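Local coordinates for protein 1,3-1,4-beta-glucanase (Hordeum vulgare, PDB 1AQ0) that probably hydrolyses 1,4-beta linkages in mixed-linkage 1,3-1,4-beta-glucans, as a family 17 glycoside hydrolase with a TIM-barrel fold, at residues 13-18 and 36-41. Numbering follows the deposited sequence.
Sequences PAASTV and NQAALQ
The first turns of two helices meet where A15 lies against A39, their CA atoms 5.1 Å apart; both residues at this closest approach are alanines, whose side chains are single methyls. A14 and N36 hold the N-cap positions of the two helices. No hydrogen bond crosses between 13-18 and 36-41, and the two together bury just 88 Å², so this is a small van der Waals contact.

A15 carries it. Its CB points at the other helix and rests on the peptide linking A38 to A39, 3.7 Å from both A38 C and A38 O and 3.8 Å from A39 N. The methyls of A38 and A39 lie beside that spot, with A15 CB 4.0 Å from A38 CB and 4.4 Å from A39 CB. The amide of A39 beneath this contact is already engaged: A39 N donates to N36 OD1 at 2.9 Å, the donor lying in the carbonyl plane with a C=O...N angle of 146°. N36 reaches it with CG anti to the backbone N (chi1 -178°), which turns the amide back over the first helical turn as a side-chain N-cap.

In the (beta/alpha)8 (TIM) barrel, helices 15-25 and 37-43 follow strands 2-4 and 29-32 as successive beta-alpha units, strand 29-32 lying between the two helices in the chain. A39 and L40, both buried, touch L32 of that strand, while V18 touches Y5, just past strand 2-4. The contact therefore joins two successive outer helices near their N-terminal ends.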
loop_
_atom_site.group_PDB
_atom_site.type_symbol
_atom_site.label_atom_id
_atom_site.label_comp_id
_atom_site.label_asym_id
_atom_site.label_seq_id
_atom_site.Cartn_x
_atom_site.Cartn_y
_atom_site.Cartn_z
ATOM N N PRO A 13 22.410 3.755 -31.258
ATOM C CA PRO A 13 23.078 2.459 -31.403
ATOM C C PRO A 13 22.051 1.406 -31.800
ATOM O O PRO A 13 20.848 1.608 -31.629
ATOM C CB PRO A 13 23.595 2.186 -29.986
ATOM C CG PRO A 13 23.812 3.543 -29.433
ATOM C CD PRO A 13 22.584 4.277 -29.890
ATOM N N ALA A 14 22.527 0.288 -32.341
ATOM C CA ALA A 14 21.649 -0.803 -32.736
ATOM C C ALA A 14 20.925 -1.298 -31.478
ATOM O O ALA A 14 21.462 -1.209 -30.374
ATOM C CB ALA A 14 22.463 -1.927 -33.370
ATOM N N ALA A 15 19.732 -1.856 -31.651
ATOM C CA ALA A 15 18.930 -2.333 -30.529
ATOM C C ALA A 15 19.643 -3.326 -29.618
ATOM O O ALA A 15 19.505 -3.256 -28.399
ATOM C CB ALA A 15 17.606 -2.913 -31.030
ATOM N N SER A 16 20.434 -4.225 -30.198
ATOM C CA SER A 16 21.163 -5.227 -29.414
ATOM C C SER A 16 22.212 -4.588 -28.499
ATOM O O SER A 16 22.512 -5.101 -27.421
ATOM C CB SER A 16 21.819 -6.253 -30.341
ATOM O OG SER A 16 22.486 -5.599 -31.407
ATOM N N THR A 17 22.778 -3.473 -28.944
ATOM C CA THR A 17 23.770 -2.753 -28.155
ATOM C C THR A 17 23.055 -2.040 -27.004
ATOM O O THR A 17 23.542 -2.022 -25.871
ATOM C CB THR A 17 24.508 -1.726 -29.025
ATOM O OG1 THR A 17 25.142 -2.409 -30.112
ATOM C CG2 THR A 17 25.546 -0.961 -28.217
ATOM N N VAL A 18 21.880 -1.488 -27.292
ATOM C CA VAL A 18 21.102 -0.787 -26.281
ATOM C C VAL A 18 20.715 -1.767 -25.177
ATOM O O VAL A 18 20.863 -1.467 -23.992
ATOM C CB VAL A 18 19.843 -0.119 -26.882
ATOM C CG1 VAL A 18 19.051 0.604 -25.791
ATOM C CG2 VAL A 18 20.249 0.874 -27.973
ATOM N N ASN A 36 8.607 -2.226 -31.658
ATOM C CA ASN A 36 9.761 -2.231 -32.544
ATOM C C ASN A 36 10.348 -3.638 -32.612
ATOM O O ASN A 36 10.774 -4.200 -31.602
ATOM C CB ASN A 36 10.807 -1.236 -32.036
ATOM C CG ASN A 36 12.014 -1.151 -32.941
ATOM O OD1 ASN A 36 13.019 -1.819 -32.718
ATOM N ND2 ASN A 36 11.917 -0.337 -33.978
ATOM N N GLN A 37 10.405 -4.173 -33.823
ATOM C CA GLN A 37 10.896 -5.517 -34.078
ATOM C C GLN A 37 12.338 -5.774 -33.684
ATOM O O GLN A 37 12.636 -6.815 -33.119
ATOM C CB GLN A 37 10.670 -5.873 -35.552
ATOM C CG GLN A 37 9.194 -5.907 -35.930
ATOM C CD GLN A 37 8.953 -5.683 -37.410
ATOM O OE1 GLN A 37 8.788 -4.543 -37.859
ATOM N NE2 GLN A 37 8.934 -6.769 -38.179
ATOM N N ALA A 38 13.234 -4.849 -34.001
ATOM C CA ALA A 38 14.640 -5.016 -33.660
ATOM C C ALA A 38 14.805 -5.090 -32.138
ATOM O O ALA A 38 15.530 -5.943 -31.612
ATOM C CB ALA A 38 15.445 -3.861 -34.225
ATOM N N ALA A 39 14.106 -4.205 -31.432
ATOM C CA ALA A 39 14.163 -4.164 -29.979
ATOM C C ALA A 39 13.557 -5.409 -29.340
ATOM O O ALA A 39 14.153 -5.993 -28.435
ATOM C CB ALA A 39 13.474 -2.914 -29.454
ATOM N N LEU A 40 12.386 -5.826 -29.813
ATOM C CA LEU A 40 11.725 -7.005 -29.256
ATOM C C LEU A 40 12.535 -8.277 -29.493
ATOM O O LEU A 40 12.570 -9.161 -28.643
ATOM C CB LEU A 40 10.296 -7.136 -29.791
ATOM C CG LEU A 40 9.342 -6.055 -29.279
ATOM C CD1 LEU A 40 7.991 -6.196 -29.928
ATOM C CD2 LEU A 40 9.210 -6.159 -27.769
ATOM N N GLN A 41 13.238 -8.337 -30.620
ATOM C CA GLN A 41 14.071 -9.494 -30.937
ATOM C C GLN A 41 15.286 -9.520 -30.003
ATOM O O GLN A 41 15.629 -10.564 -29.450
ATOM C CB GLN A 41 14.504 -9.455 -32.416
ATOM C CG GLN A 41 13.360 -9.798 -33.400
ATOM C CD GLN A 41 13.593 -9.314 -34.835
ATOM O OE1 GLN A 41 14.703 -9.392 -35.364
ATOM N NE2 GLN A 41 12.532 -8.820 -35.470
#